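Local coordinates for ribosomal RNA small subunit methyltransferase Nep1 (Archaeoglobus fulgidus, PDB 3O7B), which probably methylates N1 of a specific pseudouridine in 16S ribosomal RNA during ribosome biogenesis, with S-adenosyl-L-methionine as methyl donor, at residues F80-V90 with A195-E203; F181-V191 with V231-R239. All blocks are in the same frame, centred on the assembly; numbering follows the deposited sequence.

Interaction 1 (F80-V90 with A195-E203); sequences FREKRGRPDIV and AFPHGDFFE. With SAH (S-adenosyl-L-homocysteine), chain C.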
loop_
_atom_site.group_PDB
_atom_site.type_symbol
_atom_site.label_atom_id
_atom_site.label_comp_id
_atom_site.label_asym_id
_atom_site.label_seq_id
_atom_site.Cartn_x
_atom_site.Cartn_y
_atom_site.Cartn_z
ATOM N N PHE A 80 -18.995 -3.914 -16.910
ATOM C CA PHE A 80 -18.474 -4.108 -15.544
ATOM C C PHE A 80 -17.539 -2.980 -15.084
ATOM O O PHE A 80 -16.477 -3.225 -14.478
ATOM C CB PHE A 80 -17.871 -5.518 -15.327
ATOM C CG PHE A 80 -16.809 -5.925 -16.335
ATOM C CD1 PHE A 80 -15.451 -5.721 -16.072
ATOM C CD2 PHE A 80 -17.162 -6.583 -17.521
ATOM C CE1 PHE A 80 -14.462 -6.110 -16.997
ATOM C CE2 PHE A 80 -16.188 -6.971 -18.446
ATOM C CZ PHE A 80 -14.837 -6.737 -18.184
ATOM N N ARG A 81 -17.959 -1.747 -15.348
ATOM C CA ARG A 81 -17.090 -0.595 -15.171
ATOM C C ARG A 81 -16.677 -0.416 -13.716
ATOM O O ARG A 81 -15.559 0.050 -13.439
ATOM C CB ARG A 81 -17.718 0.689 -15.732
ATOM C CG ARG A 81 -16.768 1.916 -15.691
ATOM C CD ARG A 81 -17.147 2.789 -14.522
ATOM N NE ARG A 81 -16.275 3.943 -14.284
ATOM C CZ ARG A 81 -15.238 3.948 -13.450
ATOM N NH1 ARG A 81 -14.874 2.839 -12.803
ATOM N NH2 ARG A 81 -14.558 5.070 -13.269
ATOM N N GLU A 82 -17.545 -0.814 -12.789
ATOM C CA GLU A 82 -17.250 -0.665 -11.365
ATOM C C GLU A 82 -15.991 -1.438 -10.942
ATOM O O GLU A 82 -15.361 -1.083 -9.947
ATOM C CB GLU A 82 -18.466 -1.054 -10.502
ATOM C CG GLU A 82 -18.782 -2.545 -10.423
ATOM C CD GLU A 82 -19.533 -3.074 -11.642
ATOM O OE1 GLU A 82 -19.915 -2.271 -12.531
ATOM O OE2 GLU A 82 -19.749 -4.305 -11.700
ATOM N N LYS A 83 -15.616 -2.463 -11.708
ATOM C CA LYS A 83 -14.414 -3.254 -11.394
ATOM C C LYS A 83 -13.123 -2.702 -11.994
ATOM O O LYS A 83 -12.036 -3.169 -11.646
ATOM C CB LYS A 83 -14.574 -4.695 -11.899
ATOM C CG LYS A 83 -15.616 -5.488 -11.144
ATOM C CD LYS A 83 -15.589 -6.938 -11.575
ATOM C CE LYS A 83 -16.430 -7.784 -10.644
ATOM N NZ LYS A 83 -16.456 -9.219 -11.068
ATOM N N ARG A 84 -13.240 -1.717 -12.880
ATOM C CA ARG A 84 -12.153 -1.392 -13.812
ATOM C C ARG A 84 -11.388 -0.129 -13.465
ATOM O O ARG A 84 -11.900 0.744 -12.755
ATOM C CB ARG A 84 -12.699 -1.317 -15.236
ATOM C CG ARG A 84 -13.371 -2.607 -15.643
ATOM C CD ARG A 84 -14.045 -2.484 -16.999
ATOM N NE ARG A 84 -13.130 -2.858 -18.065
ATOM C CZ ARG A 84 -13.517 -3.227 -19.279
ATOM N NH1 ARG A 84 -14.811 -3.265 -19.580
ATOM N NH2 ARG A 84 -12.613 -3.568 -20.180
ATOM N N GLY A 85 -10.158 -0.058 -13.968
ATOM C CA GLY A 85 -9.313 1.129 -13.851
ATOM C C GLY A 85 -8.699 1.359 -12.488
ATOM O O GLY A 85 -8.374 2.498 -12.150
ATOM N N ARG A 86 -8.480 0.285 -11.737
ATOM C CA ARG A 86 -7.912 0.415 -10.367
ATOM C C ARG A 86 -6.662 -0.432 -10.100
ATOM O O ARG A 86 -6.664 -1.282 -9.220
ATOM C CB ARG A 86 -8.998 0.176 -9.319
ATOM C CG ARG A 86 -10.129 1.208 -9.386
ATOM C CD ARG A 86 -9.687 2.614 -8.905
ATOM N NE ARG A 86 -9.121 2.523 -7.565
ATOM C CZ ARG A 86 -9.829 2.434 -6.448
ATOM N NH1 ARG A 86 -11.153 2.464 -6.471
ATOM N NH2 ARG A 86 -9.196 2.312 -5.286
ATOM N N PRO A 87 -5.565 -0.146 -10.827
ATOM C CA PRO A 87 -4.329 -0.913 -10.630
ATOM C C PRO A 87 -3.675 -0.645 -9.273
ATOM O O PRO A 87 -2.813 -1.427 -8.855
ATOM C CB PRO A 87 -3.425 -0.453 -11.783
ATOM C CG PRO A 87 -3.984 0.887 -12.217
ATOM C CD PRO A 87 -5.449 0.873 -11.891
ATOM N N ASP A 88 -4.114 0.411 -8.586
ATOM C CA ASP A 88 -3.561 0.718 -7.257
ATOM C C ASP A 88 -3.831 -0.403 -6.270
ATOM O O ASP A 88 -3.041 -0.653 -5.345
ATOM C CB ASP A 88 -4.162 2.012 -6.711
ATOM C CG ASP A 88 -5.673 1.992 -6.724
ATOM O OD1 ASP A 88 -6.228 2.064 -7.848
ATOM O OD2 ASP A 88 -6.284 1.908 -5.634
ATOM N N ILE A 89 -4.952 -1.105 -6.445
ATOM C CA ILE A 89 -5.312 -2.110 -5.455
ATOM C C ILE A 89 -4.306 -3.265 -5.457
ATOM O O ILE A 89 -3.726 -3.624 -4.418
ATOM C CB ILE A 89 -6.746 -2.639 -5.660
ATOM C CG1 ILE A 89 -7.743 -1.503 -5.447
ATOM C CG2 ILE A 89 -7.038 -3.813 -4.727
ATOM C CD1 ILE A 89 -9.164 -1.838 -5.916
ATOM N N VAL A 90 -4.071 -3.847 -6.630
ATOM C CA VAL A 90 -3.146 -4.962 -6.680
ATOM C C VAL A 90 -1.700 -4.498 -6.411
ATOM O O VAL A 90 -0.918 -5.245 -5.844
ATOM C CB VAL A 90 -3.296 -5.784 -8.011
ATOM C CG1 VAL A 90 -2.732 -5.046 -9.199
ATOM C CG2 VAL A 90 -2.657 -7.157 -7.870
ATOM N N ALA A 195 -8.890 -8.499 -6.074
ATOM C CA ALA A 195 -8.114 -7.259 -6.182
ATOM C C ALA A 195 -8.824 -6.224 -7.056
ATOM O O ALA A 195 -8.214 -5.583 -7.903
ATOM C CB ALA A 195 -6.684 -7.551 -6.693
ATOM N N PHE A 196 -10.130 -6.098 -6.848
ATOM C CA PHE A 196 -10.967 -5.156 -7.594
ATOM C C PHE A 196 -11.801 -4.397 -6.550
ATOM O O PHE A 196 -11.982 -4.876 -5.441
ATOM C CB PHE A 196 -11.874 -5.907 -8.596
ATOM C CG PHE A 196 -12.678 -7.013 -7.975
ATOM C CD1 PHE A 196 -13.958 -6.771 -7.476
ATOM C CD2 PHE A 196 -12.143 -8.292 -7.831
ATOM C CE1 PHE A 196 -14.695 -7.805 -6.881
ATOM C CE2 PHE A 196 -12.873 -9.321 -7.234
ATOM C CZ PHE A 196 -14.148 -9.079 -6.749
ATOM N N PRO A 197 -12.265 -3.185 -6.886
ATOM C CA PRO A 197 -12.895 -2.357 -5.843
ATOM C C PRO A 197 -14.371 -2.601 -5.498
ATOM O O PRO A 197 -14.793 -2.315 -4.372
ATOM C CB PRO A 197 -12.742 -0.939 -6.397
ATOM C CG PRO A 197 -12.719 -1.111 -7.848
ATOM C CD PRO A 197 -12.103 -2.453 -8.149
ATOM N N HIS A 198 -15.148 -3.093 -6.463
ATOM C CA HIS A 198 -16.614 -3.180 -6.313
ATOM C C HIS A 198 -17.148 -4.418 -6.987
ATOM O O HIS A 198 -16.519 -4.955 -7.895
ATOM C CB HIS A 198 -17.330 -1.988 -6.954
ATOM C CG HIS A 198 -16.884 -0.659 -6.446
ATOM N ND1 HIS A 198 -17.188 -0.210 -5.183
ATOM C CD2 HIS A 198 -16.164 0.321 -7.041
ATOM C CE1 HIS A 198 -16.667 0.993 -5.017
ATOM N NE2 HIS A 198 -16.041 1.337 -6.126
ATOM N N GLY A 199 -18.345 -4.830 -6.569
ATOM C CA GLY A 199 -19.013 -5.971 -7.194
ATOM C C GLY A 199 -18.602 -7.299 -6.593
ATOM O O GLY A 199 -17.913 -7.368 -5.582
ATOM N N ASP A 200 -19.060 -8.371 -7.231
ATOM C CA ASP A 200 -18.799 -9.733 -6.772
ATOM C C ASP A 200 -17.976 -10.441 -7.830
ATOM O O ASP A 200 -17.912 -9.980 -8.956
ATOM C CB ASP A 200 -20.119 -10.482 -6.594
ATOM C CG ASP A 200 -20.966 -9.897 -5.489
ATOM O OD1 ASP A 200 -21.925 -9.160 -5.809
ATOM O OD2 ASP A 200 -20.657 -10.157 -4.305
ATOM N N PHE A 201 -17.363 -11.564 -7.470
ATOM C CA PHE A 201 -16.614 -12.354 -8.447
ATOM C C PHE A 201 -17.487 -12.749 -9.629
ATOM O O PHE A 201 -18.670 -13.060 -9.456
ATOM C CB PHE A 201 -16.067 -13.624 -7.812
ATOM C CG PHE A 201 -15.038 -13.371 -6.744
ATOM C CD1 PHE A 201 -13.756 -12.966 -7.087
ATOM C CD2 PHE A 201 -15.344 -13.562 -5.406
ATOM C CE1 PHE A 201 -12.802 -12.737 -6.093
ATOM C CE2 PHE A 201 -14.388 -13.333 -4.406
ATOM C CZ PHE A 201 -13.115 -12.926 -4.766
ATOM N N PHE A 202 -16.916 -12.733 -10.826
ATOM C CA PHE A 202 -17.573 -13.349 -11.985
ATOM C C PHE A 202 -17.836 -14.820 -11.696
ATOM O O PHE A 202 -17.038 -15.515 -11.062
ATOM C CB PHE A 202 -16.679 -13.271 -13.217
ATOM C CG PHE A 202 -16.453 -11.869 -13.735
ATOM C CD1 PHE A 202 -17.526 -11.005 -13.996
ATOM C CD2 PHE A 202 -15.151 -11.430 -14.012
ATOM C CE1 PHE A 202 -17.302 -9.714 -14.493
ATOM C CE2 PHE A 202 -14.917 -10.146 -14.510
ATOM C CZ PHE A 202 -15.994 -9.282 -14.753
ATOM N N GLU A 203 -18.960 -15.321 -12.202
ATOM C CA GLU A 203 -19.241 -16.748 -12.089
ATOM C C GLU A 203 -18.135 -17.594 -12.727
ATOM O O GLU A 203 -17.763 -18.642 -12.176
ATOM C CB GLU A 203 -20.614 -17.089 -12.680
ATOM C CG GLU A 203 -21.791 -16.661 -11.806
ATOM C CD GLU A 203 -21.725 -17.208 -10.374
ATOM O OE1 GLU A 203 -21.301 -18.374 -10.173
ATOM O OE2 GLU A 203 -22.108 -16.461 -9.443
HETATM N N SAH C . -16.990 -7.939 -3.027
HETATM C CA SAH C . -16.486 -6.663 -2.440
HETATM C CB SAH C . -15.551 -5.980 -3.429
HETATM C CG SAH C . -14.124 -6.521 -3.378
HETATM S SD SAH C . -13.363 -6.369 -1.733
HETATM C C SAH C . -17.621 -5.727 -2.035
HETATM O O SAH C . -18.794 -6.099 -2.105
HETATM C "C5'" SAH C . -11.732 -7.127 -1.966
HETATM C "C4'" SAH C . -11.558 -8.591 -1.576
HETATM O "O4'" SAH C . -11.367 -8.746 -0.182
HETATM C "C3'" SAH C . -12.750 -9.481 -1.873
HETATM O "O3'" SAH C . -12.822 -9.820 -3.235
HETATM C "C2'" SAH C . -12.467 -10.659 -0.978
HETATM O "O2'" SAH C . -11.480 -11.512 -1.566
HETATM C "C1'" SAH C . -11.854 -10.007 0.247
HETATM N N9 SAH C . -12.783 -9.741 1.379
HETATM C C8 SAH C . -13.504 -8.594 1.619
HETATM N N7 SAH C . -14.189 -8.753 2.782
HETATM C C5 SAH C . -13.888 -9.964 3.294
HETATM C C6 SAH C . -14.298 -10.636 4.440
HETATM N N6 SAH C . -15.159 -10.078 5.307
HETATM N N1 SAH C . -13.805 -11.892 4.702
HETATM C C2 SAH C . -12.929 -12.502 3.822
HETATM N N3 SAH C . -12.534 -11.833 2.686
HETATM C C4 SAH C . -13.009 -10.597 2.417
HETATM O O HOH W 1 -6.129 -3.999 -8.901
#

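Interaction 2 (F181-V191 with V231-R239); sequences FSELLDGDVAV and VLCEYERVR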
loop_
_atom_site.group_PDB
_atom_site.type_symbol
_atom_site.label_atom_id
_atom_site.label_comp_id
_atom_site.label_asym_id
_atom_site.label_seq_id
_atom_site.Cartn_x
_atom_site.Cartn_y
_atom_site.Cartn_z
ATOM N N PHE A 181 -7.162 -21.274 11.446
ATOM C CA PHE A 181 -6.107 -21.056 10.451
ATOM C C PHE A 181 -5.032 -22.139 10.438
ATOM O O PHE A 181 -4.493 -22.463 9.380
ATOM C CB PHE A 181 -5.496 -19.654 10.581
ATOM C CG PHE A 181 -6.301 -18.587 9.898
ATOM C CD1 PHE A 181 -6.207 -18.405 8.517
ATOM C CD2 PHE A 181 -7.168 -17.779 10.624
ATOM C CE1 PHE A 181 -6.960 -17.427 7.872
ATOM C CE2 PHE A 181 -7.926 -16.796 9.987
ATOM C CZ PHE A 181 -7.820 -16.623 8.609
ATOM N N SER A 182 -4.743 -22.710 11.605
ATOM C CA SER A 182 -3.790 -23.813 11.708
ATOM C C SER A 182 -4.264 -25.023 10.907
ATOM O O SER A 182 -3.449 -25.811 10.417
ATOM C CB SER A 182 -3.563 -24.198 13.169
ATOM O OG SER A 182 -4.781 -24.560 13.790
ATOM N N GLU A 183 -5.583 -25.159 10.775
ATOM C CA GLU A 183 -6.170 -26.204 9.936
ATOM C C GLU A 183 -6.219 -25.770 8.471
ATOM O O GLU A 183 -5.910 -26.563 7.576
ATOM C CB GLU A 183 -7.573 -26.587 10.429
ATOM C CG GLU A 183 -7.678 -26.864 11.938
ATOM C CD GLU A 183 -6.680 -27.905 12.436
ATOM O OE1 GLU A 183 -6.587 -28.999 11.830
ATOM O OE2 GLU A 183 -5.992 -27.627 13.443
ATOM N N LEU A 184 -6.605 -24.513 8.240
ATOM C CA LEU A 184 -6.750 -23.955 6.891
ATOM C C LEU A 184 -5.442 -23.915 6.119
ATOM O O LEU A 184 -5.381 -24.315 4.956
ATOM C CB LEU A 184 -7.291 -22.529 6.960
ATOM C CG LEU A 184 -8.779 -22.235 7.096
ATOM C CD1 LEU A 184 -8.980 -20.729 7.000
ATOM C CD2 LEU A 184 -9.599 -22.951 6.038
ATOM N N LEU A 185 -4.406 -23.413 6.784
ATOM C CA LEU A 185 -3.107 -23.196 6.161
ATOM C C LEU A 185 -2.165 -24.348 6.500
ATOM O O LEU A 185 -1.014 -24.136 6.890
ATOM C CB LEU A 185 -2.531 -21.844 6.596
ATOM C CG LEU A 185 -3.499 -20.652 6.636
ATOM C CD1 LEU A 185 -2.871 -19.509 7.393
ATOM C CD2 LEU A 185 -3.960 -20.194 5.252
ATOM N N ASP A 186 -2.673 -25.560 6.352
ATOM C CA ASP A 186 -1.906 -26.746 6.589
ATOM C C ASP A 186 -1.009 -26.978 5.398
ATOM O O ASP A 186 0.019 -26.359 5.325
ATOM C CB ASP A 186 -2.806 -27.953 6.809
ATOM C CG ASP A 186 -2.164 -29.022 7.712
ATOM O OD1 ASP A 186 -1.042 -28.786 8.159
ATOM O OD2 ASP A 186 -2.765 -30.096 7.984
ATOM N N GLY A 187 -1.399 -27.879 4.490
ATOM C CA GLY A 187 -0.562 -28.300 3.356
ATOM C C GLY A 187 -0.346 -27.214 2.311
ATOM O O GLY A 187 -0.269 -26.031 2.641
ATOM N N ASP A 188 -0.242 -27.625 1.048
ATOM C CA ASP A 188 -0.123 -26.680 -0.062
ATOM C C ASP A 188 -1.467 -25.984 -0.269
ATOM O O ASP A 188 -2.451 -26.644 -0.605
ATOM C CB ASP A 188 0.264 -27.410 -1.355
ATOM C CG ASP A 188 1.633 -28.081 -1.281
ATOM O OD1 ASP A 188 2.423 -27.760 -0.361
ATOM O OD2 ASP A 188 1.910 -28.930 -2.163
ATOM N N VAL A 189 -1.504 -24.663 -0.089
ATOM C CA VAL A 189 -2.751 -23.902 -0.250
ATOM C C VAL A 189 -2.625 -22.854 -1.343
ATOM O O VAL A 189 -1.514 -22.436 -1.659
ATOM C CB VAL A 189 -3.241 -23.229 1.066
ATOM C CG1 VAL A 189 -3.477 -24.286 2.137
ATOM C CG2 VAL A 189 -2.257 -22.156 1.564
ATOM N N ALA A 190 -3.750 -22.466 -1.938
ATOM C CA ALA A 190 -3.830 -21.312 -2.822
ATOM C C ALA A 190 -4.751 -20.307 -2.159
ATOM O O ALA A 190 -5.971 -20.502 -2.085
ATOM C CB ALA A 190 -4.352 -21.693 -4.184
ATOM N N VAL A 191 -4.162 -19.236 -1.631
ATOM C CA VAL A 191 -4.890 -18.161 -0.964
ATOM C C VAL A 191 -5.366 -17.203 -2.030
ATOM O O VAL A 191 -4.536 -16.618 -2.726
ATOM C CB VAL A 191 -3.972 -17.398 0.013
ATOM C CG1 VAL A 191 -4.629 -16.092 0.457
ATOM C CG2 VAL A 191 -3.615 -18.264 1.190
ATOM N N VAL A 231 -4.481 -12.103 6.279
ATOM C CA VAL A 231 -4.193 -13.469 5.881
ATOM C C VAL A 231 -2.698 -13.764 5.899
ATOM O O VAL A 231 -2.269 -14.827 6.344
ATOM C CB VAL A 231 -4.815 -13.777 4.509
ATOM C CG1 VAL A 231 -4.473 -15.192 4.055
ATOM C CG2 VAL A 231 -6.351 -13.622 4.559
ATOM N N LEU A 232 -1.886 -12.805 5.448
ATOM C CA LEU A 232 -0.443 -12.968 5.501
ATOM C C LEU A 232 0.031 -13.183 6.929
ATOM O O LEU A 232 0.868 -14.040 7.202
ATOM C CB LEU A 232 0.279 -11.756 4.883
ATOM C CG LEU A 232 1.808 -11.779 4.999
ATOM C CD1 LEU A 232 2.399 -13.021 4.288
ATOM C CD2 LEU A 232 2.415 -10.505 4.453
ATOM N N CYS A 233 -0.504 -12.392 7.843
ATOM C CA CYS A 233 -0.107 -12.570 9.236
ATOM C C CYS A 233 -0.447 -13.958 9.782
ATOM O O CYS A 233 0.369 -14.557 10.487
ATOM C CB CYS A 233 -0.761 -11.522 10.100
ATOM S SG CYS A 233 -0.180 -11.616 11.785
ATOM N N GLU A 234 -1.649 -14.448 9.470
ATOM C CA GLU A 234 -2.065 -15.794 9.909
ATOM C C GLU A 234 -1.202 -16.870 9.252
ATOM O O GLU A 234 -0.818 -17.868 9.874
ATOM C CB GLU A 234 -3.542 -16.051 9.598
ATOM C CG GLU A 234 -4.515 -15.115 10.313
ATOM C CD GLU A 234 -4.711 -15.415 11.796
ATOM O OE1 GLU A 234 -4.107 -16.367 12.339
ATOM O OE2 GLU A 234 -5.495 -14.681 12.429
ATOM N N TYR A 235 -0.897 -16.656 7.981
ATOM C CA TYR A 235 -0.051 -17.565 7.223
ATOM C C TYR A 235 1.334 -17.678 7.837
ATOM O O TYR A 235 1.853 -18.779 8.041
ATOM C CB TYR A 235 0.002 -17.075 5.781
ATOM C CG TYR A 235 0.782 -17.935 4.836
ATOM C CD1 TYR A 235 0.150 -18.926 4.080
ATOM C CD2 TYR A 235 2.142 -17.724 4.649
ATOM C CE1 TYR A 235 0.877 -19.702 3.173
ATOM C CE2 TYR A 235 2.880 -18.484 3.761
ATOM C CZ TYR A 235 2.248 -19.471 3.024
ATOM O OH TYR A 235 3.014 -20.229 2.155
ATOM N N GLU A 236 1.941 -16.536 8.147
ATOM C CA GLU A 236 3.255 -16.525 8.784
ATOM C C GLU A 236 3.227 -17.154 10.182
ATOM O O GLU A 236 4.150 -17.880 10.534
ATOM C CB GLU A 236 3.796 -15.099 8.869
ATOM C CG GLU A 236 4.113 -14.484 7.549
ATOM C CD GLU A 236 4.667 -13.088 7.685
ATOM O OE1 GLU A 236 4.471 -12.476 8.753
ATOM O OE2 GLU A 236 5.287 -12.617 6.722
ATOM N N ARG A 237 2.177 -16.875 10.961
ATOM C CA ARG A 237 2.032 -17.490 12.304
ATOM C C ARG A 237 2.178 -19.003 12.241
ATOM O O ARG A 237 2.908 -19.612 13.039
ATOM C CB ARG A 237 0.671 -17.183 12.921
ATOM C CG ARG A 237 0.497 -15.806 13.514
ATOM C CD ARG A 237 -0.680 -15.813 14.497
ATOM N NE ARG A 237 -1.632 -14.747 14.200
ATOM C CZ ARG A 237 -2.897 -14.716 14.624
ATOM N NH1 ARG A 237 -3.389 -15.703 15.371
ATOM N NH2 ARG A 237 -3.684 -13.700 14.287
ATOM N N VAL A 238 1.467 -19.607 11.293
ATOM C CA VAL A 238 1.426 -21.060 11.145
ATOM C C VAL A 238 2.710 -21.620 10.540
ATOM O O VAL A 238 3.206 -22.656 10.996
ATOM C CB VAL A 238 0.196 -21.495 10.273
ATOM C CG1 VAL A 238 0.281 -22.961 9.862
ATOM C CG2 VAL A 238 -1.115 -21.214 10.993
ATOM N N ARG A 239 3.257 -20.924 9.540
ATOM C CA ARG A 239 4.206 -21.521 8.581
ATOM C C ARG A 239 5.664 -21.114 8.684
ATOM O O ARG A 239 6.550 -21.874 8.272
ATOM C CB ARG A 239 3.718 -21.321 7.149
ATOM C CG ARG A 239 2.463 -22.118 6.867
ATOM C CD ARG A 239 1.842 -21.731 5.569
ATOM N NE ARG A 239 2.594 -22.230 4.422
ATOM C CZ ARG A 239 2.277 -23.323 3.732
ATOM N NH1 ARG A 239 1.218 -24.054 4.077
ATOM N NH2 ARG A 239 3.025 -23.687 2.694
HETATM O O HOH W 2 3.008 -25.959 1.247
#

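Interaction 1 (F80-V90 with A195-E203)
The wall of the S-adenosylhomocysteine pocket meets the segment carrying R86, a residue predicted to contact substrate rRNA, and K83 of that segment lies between F196 and F202. The lysine chain is nearly straight beyond CG and runs alongside F202 in the opposite direction. NZ sits almost over the centre of the F202 ring, 3.5 Å from its centroid and 8° off the normal. A longer cation-pi contact goes to the face of F196. NZ also donates to D200 O at 2.7 Å, tilted 22° from the carbonyl plane, and forms a salt bridge with E34 in strand 28-35. An alanine in place of K83 would probably leave the E34 carboxylate without this counter-charge and open a gap between the F196 and F202 rings. The rim of F202 continues to F80: CZ points at the face of F80 in a T-shaped stack, planes at 83°. R84 NH1 lies over the opposite face of F80.

Segment 195-203 is the loop after strand 189-194 in this SPOUT-type methyltransferase. It holds the cofactor product directly: G199 O accepts a 2.8 Å hydrogen bond from the SAH amino N. The side chain of F196 reaches SAH CG through CE1. The F201 ring approaches the ribose O3'.

P197 packs against segment 80-90 through its ring. Its CG rests 3.4 Å from E82 O, and its CB meets I89 CD1. R86 NH1 lies near the same CB. The R86 guanidinium is gripped side-on by D88: NE to OD1 and NH2 to OD2, both through syn lone pairs. One water joins R86 O, V90 N and A195 O, donating to A195 O at 2.8 Å.

Interaction 2 (F181-V191 with V231-R239)
F181 lays its ring against E234 of the C-terminal helix 224-239, which packs alongside the strand 189-194 of the central sheet in this alpha/beta SPOUT fold. The E234 chain bends at chi2 (-75°), which folds it over the phenyl face. CG stands 3.7 Å from the ring centroid, a CH-pi contact, and the carboxylate is stacked nearly parallel to the ring, planes 6° apart. E234 OE2 is salt-bridged to R237 NH2. On another side of the helix, C233 forms a disulfide with C233 of the second subunit.

Next to F181, S182 CA touches V238 CG2, one helical turn on from E234. L185 follows as helix 181-184 ends. Its CD1 presses on the helix backbone, 3.4 Å from Y235 CA, while L185 O faces V238 CG1. At G187 the chain meets R239, whose NH1 donates to G187 O at 2.9 Å, with an N-H...O angle of 152°. The R239 CD lies over a face of Y235, and NE is salt-bridged to D104. A water accepts from R239 NH2 and donates to D188 OD1.

V189 CG2 comes to the edge of the Y235 ring near CE1, at 4.3 Å, and the Y235 hydroxyl is hydrogen-bonded to D104. Last, next to F172 of the neighbouring strand, V191 CG1 meets V231 CG1 at 3.7 Å.

How the interactions relate
Both interactions involve the chain around strand 189-194. Interaction 2 uses the turn before it and its first residues; interaction 1 uses the loop after it. The contact centres are about 25 Å apart. Both are partly buried, but interaction 1 lies nearer the centre of the chain, at about 10 Å against about 19 Å. Interaction 1 joins loops and a helix start at the SAH pocket, and a lysine between aromatic rings dominates it. Interaction 2 packs the C-terminal helix against helix 181-184, the turn after it and the start of strand 189-194, with aliphatic contacts flanked by a glutamate-phenylalanine stack and an arginine on a backbone carbonyl. Each also reaches the second subunit.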